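Local atomic coordinates of sialidase B (Streptococcus pneumoniae TIGR4, PDB entry 4XJZ), a protein that removes terminal sialic acid from oligosaccharides, glycoproteins and glycolipids by hydrolysing alpha-2,3, alpha-2,6 and alpha-2,8 linkages. Residues L220-A225 with I288-V293; I302-V307 with I421-S426. The protein carries 1 engineered substitution. All blocks are in the same frame, centred on the assembly; numbering follows the deposited sequence.

Contact 1 of 2, residues L220-A225 with I288-V293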
# COMPACT_ATOMS: atom_id res chain seq x y z
N LEU A 220 0.93 -10.54 12.94
CA LEU A 220 0.19 -10.81 11.71
C LEU A 220 0.04 -9.51 10.93
O LEU A 220 -0.15 -8.44 11.52
CB LEU A 220 -1.20 -11.37 12.04
CG LEU A 220 -2.12 -11.78 10.88
CD1 LEU A 220 -1.47 -12.90 10.04
CD2 LEU A 220 -3.49 -12.21 11.42
N SER A 221 0.15 -9.61 9.61
CA SER A 221 -0.07 -8.46 8.74
C SER A 221 -1.07 -8.82 7.65
O SER A 221 -1.02 -9.91 7.09
CB SER A 221 1.26 -8.08 8.08
OG SER A 221 1.04 -7.02 7.14
N SER A 222 -1.97 -7.89 7.33
CA SER A 222 -2.82 -8.05 6.15
C SER A 222 -2.60 -6.87 5.21
O SER A 222 -2.03 -5.85 5.59
CB SER A 222 -4.30 -8.26 6.51
OG SER A 222 -4.91 -7.11 7.08
N ILE A 223 -3.03 -7.04 3.96
CA ILE A 223 -2.74 -6.05 2.93
C ILE A 223 -3.72 -6.24 1.77
O ILE A 223 -4.26 -7.33 1.57
CB ILE A 223 -1.29 -6.23 2.40
CG1 ILE A 223 -0.79 -5.00 1.63
CG2 ILE A 223 -1.19 -7.43 1.49
CD1 ILE A 223 -0.06 -4.04 2.47
N ASP A 224 -3.96 -5.17 1.02
CA ASP A 224 -4.61 -5.29 -0.28
C ASP A 224 -3.55 -5.72 -1.29
O ASP A 224 -2.57 -4.99 -1.52
CB ASP A 224 -5.13 -3.93 -0.77
CG ASP A 224 -6.45 -3.51 -0.17
OD1 ASP A 224 -6.82 -3.90 0.95
OD2 ASP A 224 -7.14 -2.71 -0.85
N ALA A 225 -3.72 -6.90 -1.89
CA ALA A 225 -2.90 -7.31 -3.03
C ALA A 225 -3.62 -6.79 -4.27
O ALA A 225 -4.65 -7.34 -4.66
CB ALA A 225 -2.76 -8.84 -3.06
N ILE A 288 -11.33 -4.94 -0.50
CA ILE A 288 -10.57 -3.71 -0.29
C ILE A 288 -10.72 -3.27 1.16
O ILE A 288 -11.82 -3.34 1.72
CB ILE A 288 -11.01 -2.59 -1.31
CG1 ILE A 288 -10.27 -1.27 -1.05
CG2 ILE A 288 -12.53 -2.40 -1.31
CD1 ILE A 288 -10.34 -0.28 -2.25
N ASP A 289 -9.59 -2.88 1.76
CA ASP A 289 -9.54 -2.31 3.12
C ASP A 289 -9.84 -3.37 4.16
O ASP A 289 -10.99 -3.60 4.52
CB ASP A 289 -10.50 -1.13 3.27
CG ASP A 289 -10.08 0.07 2.47
OD1 ASP A 289 -8.99 0.05 1.86
OD2 ASP A 289 -10.86 1.05 2.46
N SER A 290 -8.78 -4.00 4.66
CA SER A 290 -8.94 -5.05 5.67
C SER A 290 -8.60 -4.57 7.08
O SER A 290 -7.92 -3.55 7.27
CB SER A 290 -8.09 -6.28 5.32
OG SER A 290 -6.70 -6.00 5.35
N SER A 291 -9.09 -5.32 8.07
CA SER A 291 -8.84 -5.01 9.48
C SER A 291 -8.84 -6.32 10.25
O SER A 291 -9.61 -7.24 9.93
CB SER A 291 -9.92 -4.08 10.04
OG SER A 291 -9.54 -3.58 11.30
N ILE A 292 -7.98 -6.42 11.26
CA ILE A 292 -7.81 -7.67 12.00
C ILE A 292 -7.96 -7.48 13.51
O ILE A 292 -7.63 -6.44 14.07
CB ILE A 292 -6.45 -8.33 11.65
CG1 ILE A 292 -5.29 -7.38 11.84
CG2 ILE A 292 -6.44 -8.79 10.21
CD1 ILE A 292 -3.97 -7.94 11.24
N VAL A 293 -8.46 -8.52 14.17
CA VAL A 293 -8.48 -8.52 15.63
C VAL A 293 -8.31 -9.96 16.10
O VAL A 293 -8.56 -10.90 15.33
CB VAL A 293 -9.80 -7.92 16.17
CG1 VAL A 293 -10.95 -8.93 16.05
CG2 VAL A 293 -9.64 -7.46 17.62
O HOH W 1 -6.00 -4.12 3.55
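Ser222 faces Ser290, and Asp224 lies opposite Ile288 in the register, across two antiparallel strand segments, 220-225 and 288-293, whose axes approach to 6.6 Å at 173° between their directions. At that spacing no backbone-to-backbone hydrogen bond joins them; side chains and a water span the gap. The two serine hydroxyls meet at 2.7 Å, Ser222 OG to Ser290 OG, in a hydrogen bond whose direction is open. Both side chains leave toward the other strand, and chi1 of 68° and 65° brings the hydroxyls together; serine is short enough for the pair to fit. Ser222 OG also bonds Thr210 OG1. The strands belong to different sheets of the catalytic domain, which has the beta-propeller fold of family 33 sialidases, so this is an interface between neighbouring blades. Asp224 makes the other direct bridge: the syn lone pair of OD1 receives Asp289 N at 3.1 Å, while OD2 forms a salt bridge with Arg226 and lies against Ile288 CG1. Water 1 donates to Asp224 OD1 at 2.7 Å and accepts from Ser290 N at 3.0 Å, so one carboxylate oxygen serves two successive backbone amides, one directly and one through water. Asp289 OD1 lies 4.3 Å from Asp224 OD2; the Arg226 salt bridge probably offsets this repulsion. At the opposite end the branched Ile292 fills the gap, its CD1 4.3 Å from Leu220 CG.

Contact 2 of 2, residues I302-V307 with I421-S426; sequences ILLADV and IAMTTS
Leu304 and Met423 face each other in a non-hydrogen-bonded pair, and their side chains fit together on one face of the antiparallel sheet formed by 302-307 and 421-426. Leu304 CD1 rests on the base of the methionine, 3.8 Å from Met423 CB, while its other methyl, CD2, reaches diagonally to Ile421 CG2. The leucine thus fits the hollow between two side chains of the other strand. Ile302 comes to Met423 from the same side as Leu304, with Ile302 CG2 4.0 Å from Met423 CG, and the two methyls, Ile302 CG2 and Leu304 CD1, touch each other. With CG anti to the backbone N (chi1 166°), Met423 packs its slim, unbranched CG against this adjoining pair. Beyond it, Ile302 CG1 lies alongside Thr425 CG2.

Beside Leu303, the other face carries Thr424 and the alanine pair Ala305 and Ala422. Leu303 CB lies beside Thr424 CG2, and the threonine hydroxyl is turned anti to its backbone N (chi1 179°). The low spot above Ala422 takes a methyl of Val307: CG2 is only 3.4 Å from Ala422 CB, a tight contact that the small alanine suits. Between the two faces, Leu303 with Thr424 and Ala305 with Ala422 exchange four backbone hydrogen bonds, among them Ala422 N to Ala305 O at 2.9 Å and nearly straight (176°). This is pairing within one propeller blade, and Thr424 opens the second BNR repeat. These four residues thus satisfy one another's backbone amides and carbonyls, while Ile302, Leu304 and Asp306 bond to strand 286-294; the buried side chains can then be mostly apolar, with Thr424 OG1 and Asp306 OD1 bonded to Glu434 O and Leu452 N.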
# COMPACT_ATOMS: atom_id res chain seq x y z
N ILE A 302 -9.73 -12.82 13.63
CA ILE A 302 -10.86 -12.38 12.81
C ILE A 302 -10.40 -11.28 11.86
O ILE A 302 -9.73 -10.32 12.27
CB ILE A 302 -12.01 -11.88 13.70
CG1 ILE A 302 -12.55 -13.05 14.54
CG2 ILE A 302 -13.13 -11.30 12.86
CD1 ILE A 302 -13.48 -12.62 15.66
N LEU A 303 -10.71 -11.44 10.58
CA LEU A 303 -10.35 -10.44 9.58
C LEU A 303 -11.60 -9.98 8.85
O LEU A 303 -12.37 -10.80 8.35
CB LEU A 303 -9.33 -11.02 8.59
CG LEU A 303 -8.78 -10.05 7.53
CD1 LEU A 303 -7.35 -10.46 7.21
CD2 LEU A 303 -9.62 -10.06 6.27
N LEU A 304 -11.79 -8.66 8.78
CA LEU A 304 -12.89 -8.11 7.99
C LEU A 304 -12.32 -7.36 6.79
O LEU A 304 -11.19 -6.89 6.83
CB LEU A 304 -13.74 -7.16 8.84
CG LEU A 304 -14.90 -7.73 9.67
CD1 LEU A 304 -14.45 -8.81 10.62
CD2 LEU A 304 -15.60 -6.63 10.44
N ALA A 305 -13.12 -7.23 5.74
CA ALA A 305 -12.75 -6.38 4.60
C ALA A 305 -13.99 -5.95 3.84
O ALA A 305 -15.02 -6.61 3.93
CB ALA A 305 -11.82 -7.14 3.66
N ASP A 306 -13.91 -4.87 3.07
CA ASP A 306 -15.00 -4.56 2.15
C ASP A 306 -15.02 -5.54 0.98
O ASP A 306 -13.96 -6.03 0.54
CB ASP A 306 -14.87 -3.15 1.54
CG ASP A 306 -14.81 -2.04 2.58
OD1 ASP A 306 -15.29 -2.21 3.71
OD2 ASP A 306 -14.29 -0.97 2.22
N VAL A 307 -16.21 -5.82 0.46
CA VAL A 307 -16.36 -6.67 -0.74
C VAL A 307 -17.10 -5.91 -1.82
O VAL A 307 -18.16 -5.33 -1.58
CB VAL A 307 -17.18 -7.93 -0.45
CG1 VAL A 307 -16.93 -8.98 -1.54
CG2 VAL A 307 -16.81 -8.48 0.88
N ILE A 421 -19.59 -5.73 3.63
CA ILE A 421 -18.46 -6.07 4.49
C ILE A 421 -18.49 -7.57 4.70
O ILE A 421 -19.56 -8.14 4.91
CB ILE A 421 -18.51 -5.35 5.86
CG1 ILE A 421 -18.37 -3.84 5.69
CG2 ILE A 421 -17.35 -5.81 6.75
CD1 ILE A 421 -18.51 -3.06 7.00
N ALA A 422 -17.33 -8.20 4.61
CA ALA A 422 -17.22 -9.64 4.88
C ALA A 422 -16.28 -9.90 6.05
O ALA A 422 -15.41 -9.08 6.37
CB ALA A 422 -16.71 -10.36 3.67
N MET A 423 -16.44 -11.07 6.64
CA MET A 423 -15.60 -11.53 7.74
C MET A 423 -15.05 -12.92 7.43
O MET A 423 -15.76 -13.75 6.87
CB MET A 423 -16.44 -11.59 9.02
CG MET A 423 -15.84 -12.34 10.17
SD MET A 423 -17.07 -12.38 11.49
CE MET A 423 -16.65 -13.94 12.27
N THR A 424 -13.79 -13.16 7.78
CA THR A 424 -13.26 -14.52 7.79
C THR A 424 -12.55 -14.74 9.11
O THR A 424 -12.26 -13.79 9.84
CB THR A 424 -12.32 -14.81 6.60
OG1 THR A 424 -11.83 -16.16 6.70
CG2 THR A 424 -11.13 -13.86 6.58
N THR A 425 -12.29 -16.00 9.44
CA THR A 425 -11.58 -16.32 10.67
C THR A 425 -10.45 -17.30 10.41
O THR A 425 -10.46 -18.03 9.41
CB THR A 425 -12.52 -16.90 11.74
OG1 THR A 425 -12.97 -18.18 11.33
CG2 THR A 425 -13.72 -15.99 11.96
N SER A 426 -9.47 -17.31 11.30
CA SER A 426 -8.41 -18.29 11.25
C SER A 426 -8.30 -18.95 12.62
O SER A 426 -8.30 -18.26 13.65
CB SER A 426 -7.07 -17.63 10.92
OG SER A 426 -6.04 -18.60 10.97

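How the contacts relate
Contact 1 comes first along the chain and closes before contact 2 opens; their centres are 9 Å apart. Strands 286-294 and 301-308 join them, being consecutive in sequence and antiparallel neighbours in one mixed sheet, with probable hydrogen bonds such as Ser291 O to Leu304 N at 2.8 Å. Contact 2 extends that sheet outward to strand 420-426, with 113 residues between segments 302-307 and 421-426, whereas contact 1 turns to strand 219-226 of another sheet. One contact therefore lies within a blade and the other between blades. Ile288 and Asp224 of contact 1 lie near Asp232 and Arg207, the probable proton acceptor and a probable substrate-binding arginine, so blade packing adjoins the active site.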